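Local coordinates for protein diaminopimelate decarboxylase (PDB 1TWI) that catalyses the pyridoxal-phosphate-dependent decarboxylation of meso-diaminopimelate to L-lysine, the last step of lysine biosynthesis by the diaminopimelate pathway, at residues A[7-11]-A[12-16]; A[20-23]-A[24-28]; A[138-141]-A[142-146]; A[193-196]-A[197-201]; A[219-222]-A[223-226]. All coordinates share one frame; numbering follows the deposited sequence.

Contact 1: residues A[7-11]-A[12-16]; sequences VEIKD and GRFFI
The F15 ring carries K10 over one face. K10 CE lies 3.7 Å from the centroid of the F15 ring, almost on its normal, a CH-pi contact. K10 NZ follows at 4.5 Å from the same centroid, a cation-pi contact. The lysine chain bends at chi3 (-74°), and this turn brings CE back over the ring centre. E8 O sits at the edge of the F15 ring, near its plane. The F14 ring meets I9 at its edge, with I9 CD1 3.9 Å from F14 CD1. V7 CB reaches F14 CE1 obliquely at 3.5 Å. The two strands form a tight antiparallel beta hairpin, closed by a type I' turn from K10 to R13. D11 and G12 fill the corner positions, both with positive phi. The hydrogen-bonded pairs are E8 with F15 and K10 with R13. F15 N gives E8 O a short bond of 2.7 Å. R13 N reaches K10 O at 3.0 Å from above the carbonyl plane, 54° out of it. E8, K10, R13 and F15 share one face of the hairpin; V7, I9, F14 and I16 share the other. On that second face V7, F14 and I16 pack on Y301 of strand 300-311. R13 NE forms a salt bridge with D20.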
loop_
_atom_site.group_PDB
_atom_site.type_symbol
_atom_site.label_atom_id
_atom_site.label_comp_id
_atom_site.label_asym_id
_atom_site.label_seq_id
_atom_site.Cartn_x
_atom_site.Cartn_y
_atom_site.Cartn_z
ATOM N N VAL A 7 12.959 24.513 7.311
ATOM C CA VAL A 7 13.701 24.325 6.075
ATOM C C VAL A 7 13.964 25.651 5.437
ATOM O O VAL A 7 13.288 26.626 5.743
ATOM C CB VAL A 7 12.950 23.422 5.053
ATOM C CG1 VAL A 7 12.568 22.069 5.736
ATOM C CG2 VAL A 7 11.700 24.132 4.511
ATOM N N GLU A 8 14.970 25.719 4.578
ATOM C CA GLU A 8 15.253 27.005 3.921
ATOM C C GLU A 8 16.090 26.775 2.675
ATOM O O GLU A 8 16.595 25.680 2.434
ATOM C CB GLU A 8 16.042 27.930 4.862
ATOM C CG GLU A 8 17.424 27.414 5.184
ATOM C CD GLU A 8 18.070 28.100 6.421
ATOM O OE1 GLU A 8 18.336 29.342 6.381
ATOM O OE2 GLU A 8 18.327 27.389 7.426
ATOM N N ILE A 9 16.238 27.832 1.892
ATOM C CA ILE A 9 17.082 27.770 0.714
ATOM C C ILE A 9 18.211 28.687 1.170
ATOM O O ILE A 9 17.954 29.812 1.629
ATOM C CB ILE A 9 16.419 28.384 -0.563
ATOM C CG1 ILE A 9 15.250 27.524 -1.055
ATOM C CG2 ILE A 9 17.459 28.505 -1.686
ATOM C CD1 ILE A 9 15.589 26.102 -1.353
ATOM N N LYS A 10 19.439 28.194 1.141
ATOM C CA LYS A 10 20.605 29.012 1.516
ATOM C C LYS A 10 21.637 28.763 0.432
ATOM O O LYS A 10 21.914 27.599 0.060
ATOM C CB LYS A 10 21.274 28.582 2.820
ATOM C CG LYS A 10 20.467 28.766 4.060
ATOM C CD LYS A 10 21.372 28.785 5.312
ATOM C CE LYS A 10 21.882 27.432 5.671
ATOM N NZ LYS A 10 22.927 27.558 6.715
ATOM N N ASP A 11 22.206 29.852 -0.065
ATOM C CA ASP A 11 23.226 29.758 -1.091
ATOM C C ASP A 11 22.805 28.857 -2.252
ATOM O O ASP A 11 23.594 28.030 -2.702
ATOM C CB ASP A 11 24.540 29.228 -0.508
ATOM C CG ASP A 11 25.153 30.174 0.537
ATOM O OD1 ASP A 11 24.506 30.439 1.585
ATOM O OD2 ASP A 11 26.304 30.651 0.304
ATOM N N GLY A 12 21.564 29.021 -2.715
ATOM C CA GLY A 12 21.086 28.254 -3.854
ATOM C C GLY A 12 20.853 26.757 -3.641
ATOM O O GLY A 12 20.741 26.029 -4.630
ATOM N N ARG A 13 20.827 26.317 -2.389
ATOM C CA ARG A 13 20.578 24.919 -2.045
ATOM C C ARG A 13 19.528 24.783 -0.957
ATOM O O ARG A 13 19.314 25.695 -0.138
ATOM C CB ARG A 13 21.873 24.217 -1.592
ATOM C CG ARG A 13 22.903 24.200 -2.691
ATOM C CD ARG A 13 24.315 24.046 -2.142
ATOM N NE ARG A 13 24.615 22.675 -1.703
ATOM C CZ ARG A 13 25.013 21.664 -2.492
ATOM N NH1 ARG A 13 25.170 21.840 -3.806
ATOM N NH2 ARG A 13 25.286 20.481 -1.953
ATOM N N PHE A 14 18.879 23.619 -0.928
ATOM C CA PHE A 14 17.843 23.366 0.083
ATOM C C PHE A 14 18.450 22.811 1.377
ATOM O O PHE A 14 19.280 21.891 1.349
ATOM C CB PHE A 14 16.822 22.360 -0.506
ATOM C CG PHE A 14 15.644 22.034 0.413
ATOM C CD1 PHE A 14 14.814 23.036 0.881
ATOM C CD2 PHE A 14 15.322 20.698 0.713
ATOM C CE1 PHE A 14 13.624 22.719 1.651
ATOM C CE2 PHE A 14 14.160 20.371 1.476
ATOM C CZ PHE A 14 13.317 21.398 1.938
ATOM N N PHE A 15 17.989 23.333 2.515
ATOM C CA PHE A 15 18.446 22.894 3.852
ATOM C C PHE A 15 17.292 22.439 4.756
ATOM O O PHE A 15 16.203 23.019 4.683
ATOM C CB PHE A 15 19.199 24.042 4.585
ATOM C CG PHE A 15 20.635 24.274 4.038
ATOM C CD1 PHE A 15 20.833 24.904 2.811
ATOM C CD2 PHE A 15 21.736 23.827 4.742
ATOM C CE1 PHE A 15 22.136 25.094 2.291
ATOM C CE2 PHE A 15 23.065 24.007 4.247
ATOM C CZ PHE A 15 23.261 24.639 3.028
ATOM N N ILE A 16 17.531 21.433 5.611
ATOM C CA ILE A 16 16.510 20.971 6.577
ATOM C C ILE A 16 17.226 21.025 7.904
ATOM O O ILE A 16 18.250 20.341 8.076
ATOM C CB ILE A 16 16.043 19.489 6.312
ATOM C CG1 ILE A 16 15.443 19.400 4.889
ATOM C CG2 ILE A 16 15.032 19.046 7.473
ATOM C CD1 ILE A 16 15.420 18.015 4.273
#

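Contact 2: residues A[20-23]-A[24-28]; sequences DAIE and LAEKF
This is the N-cap and full length of the short helix 21-28, with D20 at the N-cap. D20 OD1 accepts from E23 N at 2.9 Å. The amide meets the carboxylate on its anti side, 33° out of its plane. CG stands opposite the backbone N (chi1 -175°), and from there the carboxylate bends back to the first turn. The other carboxylate oxygen, D20 OD2, forms a salt bridge with R13 NE of the hairpin strand 13-16. D20 therefore ties the helix start to the hairpin. The negative carboxylate also lies at the positive end of the helix dipole, which probably stabilises its charge. D20 O takes the first backbone bond, from L24 N at 3.0 Å. Four more i to i+4 bonds follow, among them K27 N to E23 O at 2.9 Å, and F28 N to L24 O is the last. L24 CG is 3.5 Å from D20 O. On another side of the helix I22 CG2 touches E26 OE1 at 3.5 Å; the two side chains cross at a slant. E23 OE2 and E26 OE2 are 5.7 Å apart, like charges on the exposed side. L24 and F28 pack on V411 of strand 410-415, and A21 rests on F14. An aspartate that bonds the amide three residues on, at the head of regular i to i+4 bonding, is the classic helix N-cap.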
loop_
_atom_site.group_PDB
_atom_site.type_symbol
_atom_site.label_atom_id
_atom_site.label_comp_id
_atom_site.label_asym_id
_atom_site.label_seq_id
_atom_site.Cartn_x
_atom_site.Cartn_y
_atom_site.Cartn_z
ATOM N N ASP A 20 22.498 20.486 4.715
ATOM C CA ASP A 20 22.373 20.527 3.242
ATOM C C ASP A 20 21.644 19.242 2.734
ATOM O O ASP A 20 22.157 18.140 2.901
ATOM C CB ASP A 20 23.800 20.600 2.703
ATOM C CG ASP A 20 23.873 20.777 1.227
ATOM O OD1 ASP A 20 23.403 19.896 0.487
ATOM O OD2 ASP A 20 24.444 21.803 0.813
ATOM N N ALA A 21 20.488 19.363 2.090
ATOM C CA ALA A 21 19.751 18.161 1.701
ATOM C C ALA A 21 20.451 17.291 0.689
ATOM O O ALA A 21 20.367 16.047 0.779
ATOM C CB ALA A 21 18.375 18.515 1.162
ATOM N N ILE A 22 21.096 17.938 -0.283
ATOM C CA ILE A 22 21.835 17.184 -1.304
ATOM C C ILE A 22 22.960 16.388 -0.639
ATOM O O ILE A 22 23.213 15.236 -1.010
ATOM C CB ILE A 22 22.403 18.133 -2.389
ATOM C CG1 ILE A 22 21.235 18.705 -3.209
ATOM C CG2 ILE A 22 23.294 17.333 -3.384
ATOM C CD1 ILE A 22 21.650 19.878 -4.073
ATOM N N GLU A 23 23.636 16.993 0.333
ATOM C CA GLU A 23 24.710 16.276 1.051
ATOM C C GLU A 23 24.129 15.119 1.854
ATOM O O GLU A 23 24.781 14.102 2.018
ATOM C CB GLU A 23 25.501 17.210 1.959
ATOM C CG GLU A 23 26.351 18.203 1.144
ATOM C CD GLU A 23 27.268 19.038 2.021
ATOM O OE1 GLU A 23 27.188 18.936 3.281
ATOM O OE2 GLU A 23 28.073 19.789 1.444
ATOM N N LEU A 24 22.905 15.266 2.349
ATOM C CA LEU A 24 22.282 14.169 3.070
ATOM C C LEU A 24 22.051 13.014 2.083
ATOM O O LEU A 24 22.338 11.817 2.406
ATOM C CB LEU A 24 20.952 14.591 3.685
ATOM C CG LEU A 24 20.956 15.520 4.907
ATOM C CD1 LEU A 24 19.513 15.841 5.286
ATOM C CD2 LEU A 24 21.649 14.886 6.065
ATOM N N ALA A 25 21.562 13.361 0.890
ATOM C CA ALA A 25 21.314 12.348 -0.144
ATOM C C ALA A 25 22.627 11.650 -0.523
ATOM O O ALA A 25 22.659 10.420 -0.758
ATOM C CB ALA A 25 20.717 12.974 -1.356
ATOM N N GLU A 26 23.707 12.432 -0.549
ATOM C CA GLU A 26 25.037 11.888 -0.866
ATOM C C GLU A 26 25.629 10.987 0.233
ATOM O O GLU A 26 26.211 9.941 -0.043
ATOM C CB GLU A 26 26.037 13.011 -1.165
ATOM C CG GLU A 26 25.732 13.705 -2.506
ATOM C CD GLU A 26 26.598 14.953 -2.751
ATOM O OE1 GLU A 26 26.364 15.647 -3.770
ATOM O OE2 GLU A 26 27.495 15.225 -1.926
ATOM N N LYS A 27 25.477 11.382 1.471
ATOM C CA LYS A 27 26.025 10.581 2.513
ATOM C C LYS A 27 25.204 9.314 2.796
ATOM O O LYS A 27 25.770 8.225 2.973
ATOM C CB LYS A 27 26.131 11.428 3.759
ATOM C CG LYS A 27 26.494 10.680 5.030
ATOM C CD LYS A 27 26.756 11.684 6.145
ATOM C CE LYS A 27 26.928 10.986 7.475
ATOM N NZ LYS A 27 27.338 11.971 8.533
ATOM N N PHE A 28 23.870 9.435 2.776
ATOM C CA PHE A 28 23.026 8.297 3.132
ATOM C C PHE A 28 22.374 7.528 1.975
ATOM O O PHE A 28 21.806 6.463 2.212
ATOM C CB PHE A 28 21.945 8.738 4.131
ATOM C CG PHE A 28 22.485 9.232 5.436
ATOM C CD1 PHE A 28 22.820 8.324 6.468
ATOM C CD2 PHE A 28 22.664 10.612 5.663
ATOM C CE1 PHE A 28 23.316 8.787 7.706
ATOM C CE2 PHE A 28 23.164 11.084 6.880
ATOM C CZ PHE A 28 23.491 10.179 7.909
#

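Contact 3: residues A[138-141]-A[142-146]; sequences ELIL and INETA
T145 bonds L141 twice. T145 OG1 donates to L141 O at 2.7 Å, and T145 N donates to the same oxygen at 2.9 Å. The two donors approach from opposite faces of the carbonyl plane. The hydroxyl stands beside its own backbone N (chi1 -57°), which turns it back to the preceding turn. T145 OG1 has a second partner in K117 NZ. Plain i to i+4 backbone bonds complete the set, such as I142 N to E138 O at 2.8 Å. E138 and I142 are in van der Waals contact, running alongside each other in the same direction. I142 CD1 lies against the aliphatic part of the glutamate, 3.6 Å from E138 CG. Methyl groups also touch carboxylate or hydroxyl oxygens. I142 CD1 meets E138 OE2. I140 and E144 make a similar parallel pair nearer solvent, with I140 CG2 3.3 Å from E144 OE1. The L141 and T145 side chains meet at a slant, L141 CD1 3.6 Å from T145 OG1. E138 OE2 forms a salt bridge with K115. The other oxygen, E138 OE1, takes a backbone hydrogen bond from D134 N. This buried carboxylate is thus held at both oxygens. H308 of the second subunit packs on E138 and L141. I142 packs on strands 130-133 and 153-160. Helix 136-149 joins these two strands in a beta-alpha-beta unit of the pyridoxal-binding TIM barrel.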
loop_
_atom_site.group_PDB
_atom_site.type_symbol
_atom_site.label_atom_id
_atom_site.label_comp_id
_atom_site.label_asym_id
_atom_site.label_seq_id
_atom_site.Cartn_x
_atom_site.Cartn_y
_atom_site.Cartn_z
ATOM N N GLU A 138 -17.105 -6.157 21.348
ATOM C CA GLU A 138 -15.804 -5.870 21.985
ATOM C C GLU A 138 -15.977 -5.676 23.510
ATOM O O GLU A 138 -15.201 -6.200 24.319
ATOM C CB GLU A 138 -15.143 -4.608 21.368
ATOM C CG GLU A 138 -13.829 -4.195 22.110
ATOM C CD GLU A 138 -13.302 -2.852 21.642
ATOM O OE1 GLU A 138 -13.667 -2.446 20.505
ATOM O OE2 GLU A 138 -12.519 -2.231 22.405
ATOM N N LEU A 139 -16.993 -4.910 23.920
ATOM C CA LEU A 139 -17.215 -4.696 25.363
ATOM C C LEU A 139 -17.333 -6.068 26.077
ATOM O O LEU A 139 -16.689 -6.285 27.120
ATOM C CB LEU A 139 -18.519 -3.878 25.640
ATOM C CG LEU A 139 -18.879 -3.736 27.147
ATOM C CD1 LEU A 139 -17.852 -2.857 27.869
ATOM C CD2 LEU A 139 -20.292 -3.133 27.320
ATOM N N ILE A 140 -18.140 -6.966 25.515
ATOM C CA ILE A 140 -18.334 -8.311 26.110
ATOM C C ILE A 140 -16.986 -9.058 26.195
ATOM O O ILE A 140 -16.616 -9.601 27.255
ATOM C CB ILE A 140 -19.436 -9.119 25.298
ATOM C CG1 ILE A 140 -20.801 -8.402 25.465
ATOM C CG2 ILE A 140 -19.548 -10.635 25.791
ATOM C CD1 ILE A 140 -21.895 -8.999 24.600
ATOM N N LEU A 141 -16.203 -9.014 25.127
ATOM C CA LEU A 141 -14.923 -9.697 25.144
ATOM C C LEU A 141 -13.978 -9.092 26.166
ATOM O O LEU A 141 -13.239 -9.804 26.886
ATOM C CB LEU A 141 -14.300 -9.684 23.726
ATOM C CG LEU A 141 -12.840 -10.185 23.663
ATOM C CD1 LEU A 141 -12.772 -11.677 24.042
ATOM C CD2 LEU A 141 -12.322 -10.005 22.215
ATOM N N ILE A 142 -13.984 -7.764 26.293
ATOM C CA ILE A 142 -13.088 -7.146 27.274
ATOM C C ILE A 142 -13.493 -7.538 28.713
ATOM O O ILE A 142 -12.630 -7.843 29.558
ATOM C CB ILE A 142 -13.128 -5.580 27.177
ATOM C CG1 ILE A 142 -12.405 -5.121 25.879
ATOM C CG2 ILE A 142 -12.509 -4.954 28.400
ATOM C CD1 ILE A 142 -12.706 -3.601 25.513
ATOM N N ASN A 143 -14.796 -7.508 29.004
ATOM C CA ASN A 143 -15.247 -7.831 30.367
ATOM C C ASN A 143 -14.909 -9.335 30.655
ATOM O O ASN A 143 -14.457 -9.673 31.741
ATOM C CB ASN A 143 -16.768 -7.580 30.469
ATOM C CG ASN A 143 -17.326 -7.899 31.823
ATOM O OD1 ASN A 143 -18.148 -8.807 31.936
ATOM N ND2 ASN A 143 -16.903 -7.169 32.857
ATOM N N GLU A 144 -15.130 -10.215 29.674
ATOM C CA GLU A 144 -14.825 -11.644 29.868
ATOM C C GLU A 144 -13.304 -11.845 30.063
ATOM O O GLU A 144 -12.868 -12.639 30.894
ATOM C CB GLU A 144 -15.302 -12.464 28.661
ATOM C CG GLU A 144 -16.818 -12.760 28.617
ATOM C CD GLU A 144 -17.263 -13.236 27.214
ATOM O OE1 GLU A 144 -18.486 -13.485 26.997
ATOM O OE2 GLU A 144 -16.373 -13.356 26.316
ATOM N N THR A 145 -12.484 -11.120 29.300
ATOM C CA THR A 145 -11.028 -11.262 29.420
ATOM C C THR A 145 -10.509 -10.705 30.746
ATOM O O THR A 145 -9.636 -11.314 31.424
ATOM C CB THR A 145 -10.354 -10.572 28.215
ATOM O OG1 THR A 145 -10.881 -11.175 27.030
ATOM C CG2 THR A 145 -8.847 -10.740 28.272
ATOM N N ALA A 146 -11.040 -9.549 31.129
ATOM C CA ALA A 146 -10.675 -8.937 32.406
ATOM C C ALA A 146 -11.054 -9.949 33.519
ATOM O O ALA A 146 -10.310 -10.134 34.491
ATOM C CB ALA A 146 -11.487 -7.590 32.594
#

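Contact 4: residues A[193-196]-A[197-201]; sequences IKMA and LEMEY
L197 lies beside I193 one turn back, the two side chains pointing the same way. Their contact is light: L197 CD1 is 4.2 Å from I193 CG2. L197 CG is closer to the backbone, 3.3 Å from I193 O. The same oxygen takes L197 N in a sound i to i+4 bond. The A196 methyl is buried against V202, V204 and F157. Beyond it M199 swings its side chain back along the helix, extended past CG. M199 SD comes within 4.0 Å of A196 CA. M199 CE meets M195 CE methyl to methyl at 3.9 Å, where M195 bends at its sulfur (chi3 34°). M199 is the first residue to leave helical torsions. The bonding frays here: E198 N is shared weakly between K194 O and M195 O, and M199 N weakly between M195 O and A196 O. A water donates to K194 O at 2.8 Å and to E198 OE2 at 2.7 Å. It links a carbonyl of the last turn to a glutamate carboxylate. The weak, shared backbone bonds are supplemented by the methyl contact between M195 and M199 and by this water bridge, as suits a helix end partly open to solvent.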
loop_
_atom_site.group_PDB
_atom_site.type_symbol
_atom_site.label_atom_id
_atom_site.label_comp_id
_atom_site.label_asym_id
_atom_site.label_seq_id
_atom_site.Cartn_x
_atom_site.Cartn_y
_atom_site.Cartn_z
ATOM N N ILE A 193 -23.085 1.475 27.071
ATOM C CA ILE A 193 -22.584 2.006 28.317
ATOM C C ILE A 193 -23.408 1.494 29.512
ATOM O O ILE A 193 -22.841 1.245 30.590
ATOM C CB ILE A 193 -22.573 3.578 28.284
ATOM C CG1 ILE A 193 -21.524 4.035 27.253
ATOM C CG2 ILE A 193 -22.328 4.169 29.695
ATOM C CD1 ILE A 193 -21.589 5.478 26.959
ATOM N N LYS A 194 -24.727 1.357 29.357
ATOM C CA LYS A 194 -25.505 0.861 30.505
ATOM C C LYS A 194 -25.124 -0.620 30.760
ATOM O O LYS A 194 -25.072 -1.055 31.914
ATOM C CB LYS A 194 -27.012 1.032 30.217
ATOM C CG LYS A 194 -27.469 2.449 30.580
ATOM C CD LYS A 194 -28.969 2.649 30.369
ATOM C CE LYS A 194 -29.360 3.977 30.965
ATOM N NZ LYS A 194 -30.853 4.163 30.972
ATOM N N MET A 195 -24.863 -1.367 29.682
ATOM C CA MET A 195 -24.400 -2.758 29.830
ATOM C C MET A 195 -23.087 -2.780 30.598
ATOM O O MET A 195 -22.892 -3.589 31.522
ATOM C CB MET A 195 -24.172 -3.419 28.447
ATOM C CG MET A 195 -25.475 -3.728 27.712
ATOM S SD MET A 195 -25.182 -4.723 26.208
ATOM C CE MET A 195 -23.746 -5.777 26.754
ATOM N N ALA A 196 -22.150 -1.893 30.229
ATOM C CA ALA A 196 -20.868 -1.892 30.921
ATOM C C ALA A 196 -21.023 -1.571 32.405
ATOM O O ALA A 196 -20.261 -2.075 33.217
ATOM C CB ALA A 196 -19.885 -0.853 30.280
ATOM N N LEU A 197 -21.964 -0.703 32.753
ATOM C CA LEU A 197 -22.107 -0.360 34.186
ATOM C C LEU A 197 -22.611 -1.557 35.002
ATOM O O LEU A 197 -22.370 -1.611 36.202
ATOM C CB LEU A 197 -23.050 0.833 34.353
ATOM C CG LEU A 197 -22.443 2.122 33.778
ATOM C CD1 LEU A 197 -23.507 3.179 33.591
ATOM C CD2 LEU A 197 -21.380 2.608 34.662
ATOM N N GLU A 198 -23.289 -2.500 34.354
ATOM C CA GLU A 198 -23.775 -3.709 35.023
ATOM C C GLU A 198 -22.691 -4.790 35.031
ATOM O O GLU A 198 -22.733 -5.710 35.832
ATOM C CB GLU A 198 -25.043 -4.247 34.351
ATOM C CG GLU A 198 -26.214 -3.252 34.450
ATOM C CD GLU A 198 -26.345 -2.583 35.858
ATOM O OE1 GLU A 198 -26.786 -3.279 36.808
ATOM O OE2 GLU A 198 -26.001 -1.353 36.018
ATOM N N MET A 199 -21.687 -4.674 34.165
ATOM C CA MET A 199 -20.622 -5.680 34.152
ATOM C C MET A 199 -19.725 -5.491 35.364
ATOM O O MET A 199 -19.544 -4.376 35.806
ATOM C CB MET A 199 -19.803 -5.547 32.876
ATOM C CG MET A 199 -20.545 -6.109 31.721
ATOM S SD MET A 199 -19.730 -5.628 30.217
ATOM C CE MET A 199 -20.717 -6.513 29.109
ATOM N N GLU A 200 -19.134 -6.570 35.882
ATOM C CA GLU A 200 -18.297 -6.451 37.060
ATOM C C GLU A 200 -16.841 -6.240 36.808
ATOM O O GLU A 200 -16.118 -5.886 37.740
ATOM C CB GLU A 200 -18.452 -7.711 37.921
ATOM C CG GLU A 200 -19.913 -8.080 38.097
ATOM C CD GLU A 200 -20.137 -9.248 39.096
ATOM O OE1 GLU A 200 -19.510 -10.339 38.924
ATOM O OE2 GLU A 200 -20.936 -9.062 40.047
ATOM N N TYR A 201 -16.371 -6.447 35.579
ATOM C CA TYR A 201 -14.937 -6.313 35.342
ATOM C C TYR A 201 -14.489 -5.172 34.452
ATOM O O TYR A 201 -13.399 -5.220 33.928
ATOM C CB TYR A 201 -14.356 -7.664 34.810
ATOM C CG TYR A 201 -14.735 -8.842 35.700
ATOM C CD1 TYR A 201 -15.978 -9.441 35.584
ATOM C CD2 TYR A 201 -13.896 -9.263 36.731
ATOM C CE1 TYR A 201 -16.386 -10.430 36.489
ATOM C CE2 TYR A 201 -14.289 -10.254 37.632
ATOM C CZ TYR A 201 -15.534 -10.823 37.503
ATOM O OH TYR A 201 -15.975 -11.809 38.382
HETATM O O HOH W 1 -26.939 -0.197 33.759
#

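Contact 5: residues A[219-222]-A[223-226]; sequences SPFI and EETR
T225 and F221 make the tight part of this contact. T225 OG1 donates to F221 O at 2.9 Å, and T225 N donates to it at 2.8 Å. They reach the oxygen from opposite faces of its plane, so one carbonyl serves two donors. The T225 hydroxyl lies beside its backbone N (chi1 -58°), facing the turn before. E224 is buried here too. Its OE1 meets the edge of the F221 ring at CD1, 3.7 Å away and near the ring plane. The carboxylate and ring planes stand 42° apart. E224 N bonds P220 O at 2.8 Å. E223 is also buried. It turns its carboxylate away from the preceding turn, bending at chi2 (69°). Its OE2 pairs with K227 and accepts from N164 N. The outer side is looser. I222 and R226 lie alongside, pointing the same way. I222 CG2 touches R226 NE at 3.7 Å, obliquely to the guanidinium. R226 runs extended from CG to NE into the exposed zone, and R226 N bonds I222 O at 2.9 Å. At the head of the helix S219 OG bonds H168. The F221 side chain comes within about 4 Å of G250, a residue of the pyridoxal phosphate site. Helix 219-237 connects strands 202-208 and 244-246 of the barrel. F221, I222 and T225 pack on the adjacent helix 264-276, while E224 touches loop residues C209 and L247.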
loop_
_atom_site.group_PDB
_atom_site.type_symbol
_atom_site.label_atom_id
_atom_site.label_comp_id
_atom_site.label_asym_id
_atom_site.label_seq_id
_atom_site.Cartn_x
_atom_site.Cartn_y
_atom_site.Cartn_z
ATOM N N SER A 219 -15.296 23.848 11.205
ATOM C CA SER A 219 -16.722 23.560 11.376
ATOM C C SER A 219 -17.079 22.111 11.813
ATOM O O SER A 219 -17.850 21.916 12.779
ATOM C CB SER A 219 -17.427 23.924 10.050
ATOM O OG SER A 219 -18.808 23.631 10.068
ATOM N N PRO A 220 -16.545 21.089 11.112
ATOM C CA PRO A 220 -16.845 19.685 11.475
ATOM C C PRO A 220 -16.463 19.401 12.951
ATOM O O PRO A 220 -17.152 18.655 13.686
ATOM C CB PRO A 220 -15.979 18.869 10.519
ATOM C CG PRO A 220 -15.659 19.801 9.404
ATOM C CD PRO A 220 -15.567 21.164 10.022
ATOM N N PHE A 221 -15.361 20.004 13.384
ATOM C CA PHE A 221 -14.918 19.822 14.763
ATOM C C PHE A 221 -15.866 20.462 15.766
ATOM O O PHE A 221 -16.142 19.886 16.829
ATOM C CB PHE A 221 -13.504 20.375 14.973
ATOM C CG PHE A 221 -12.469 19.629 14.193
ATOM C CD1 PHE A 221 -12.163 18.310 14.513
ATOM C CD2 PHE A 221 -11.867 20.210 13.109
ATOM C CE1 PHE A 221 -11.282 17.581 13.755
ATOM C CE2 PHE A 221 -10.955 19.486 12.309
ATOM C CZ PHE A 221 -10.660 18.180 12.630
ATOM N N ILE A 222 -16.332 21.669 15.472
ATOM C CA ILE A 222 -17.296 22.308 16.369
ATOM C C ILE A 222 -18.553 21.387 16.456
ATOM O O ILE A 222 -19.041 21.101 17.541
ATOM C CB ILE A 222 -17.761 23.713 15.790
ATOM C CG1 ILE A 222 -16.604 24.707 15.793
ATOM C CG2 ILE A 222 -18.884 24.289 16.641
ATOM C CD1 ILE A 222 -16.828 25.965 14.894
ATOM N N GLU A 223 -19.060 20.920 15.320
ATOM C CA GLU A 223 -20.268 20.084 15.330
ATOM C C GLU A 223 -20.022 18.759 16.083
ATOM O O GLU A 223 -20.882 18.289 16.819
ATOM C CB GLU A 223 -20.732 19.814 13.886
ATOM C CG GLU A 223 -21.974 18.908 13.772
ATOM C CD GLU A 223 -23.258 19.573 14.270
ATOM O OE1 GLU A 223 -23.272 20.814 14.543
ATOM O OE2 GLU A 223 -24.267 18.833 14.374
ATOM N N GLU A 224 -18.861 18.152 15.862
ATOM C CA GLU A 224 -18.498 16.941 16.620
ATOM C C GLU A 224 -18.515 17.280 18.115
ATOM O O GLU A 224 -19.086 16.552 18.938
ATOM C CB GLU A 224 -17.053 16.477 16.258
ATOM C CG GLU A 224 -16.484 15.391 17.247
ATOM C CD GLU A 224 -14.969 15.171 17.139
ATOM O OE1 GLU A 224 -14.251 16.008 16.490
ATOM O OE2 GLU A 224 -14.471 14.185 17.734
ATOM N N THR A 225 -17.915 18.407 18.489
ATOM C CA THR A 225 -17.839 18.706 19.926
ATOM C C THR A 225 -19.219 18.926 20.545
ATOM O O THR A 225 -19.515 18.411 21.651
ATOM C CB THR A 225 -16.924 19.941 20.187
ATOM O OG1 THR A 225 -15.614 19.686 19.648
ATOM C CG2 THR A 225 -16.756 20.164 21.640
ATOM N N ARG A 226 -20.072 19.650 19.810
ATOM C CA ARG A 226 -21.406 19.882 20.312
ATOM C C ARG A 226 -22.151 18.539 20.489
ATOM O O ARG A 226 -22.779 18.308 21.501
ATOM C CB ARG A 226 -22.213 20.709 19.327
ATOM C CG ARG A 226 -21.702 22.168 19.106
ATOM C CD ARG A 226 -22.636 22.891 18.120
ATOM N NE ARG A 226 -22.306 24.307 17.961
ATOM C CZ ARG A 226 -22.941 25.139 17.131
ATOM N NH1 ARG A 226 -23.952 24.669 16.368
ATOM N NH2 ARG A 226 -22.608 26.451 17.117
#

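In the fold
Contacts 1 and 2 belong to one corner of the chain. The salt bridge R13 to D20 joins them, and F14 packs on A21. Contact 1 is a surface hairpin with a lysine on a ring; contacts 2 to 5 are partly buried. Contact 2 is a helix start capped by a carboxylate. Contacts 3, 4 and 5 lie in the pyridoxal-binding barrel. Contacts 3 and 4 touch through N143, M199 and Y201, their centres about 10 Å apart. Contacts 3 and 5 are both within helices; in each, a threonine hydroxyl bonds the carbonyl four residues back. Contact 4 is a fraying helix end with water. Contact 5 lies nearest the chain centre and close to the cofactor site.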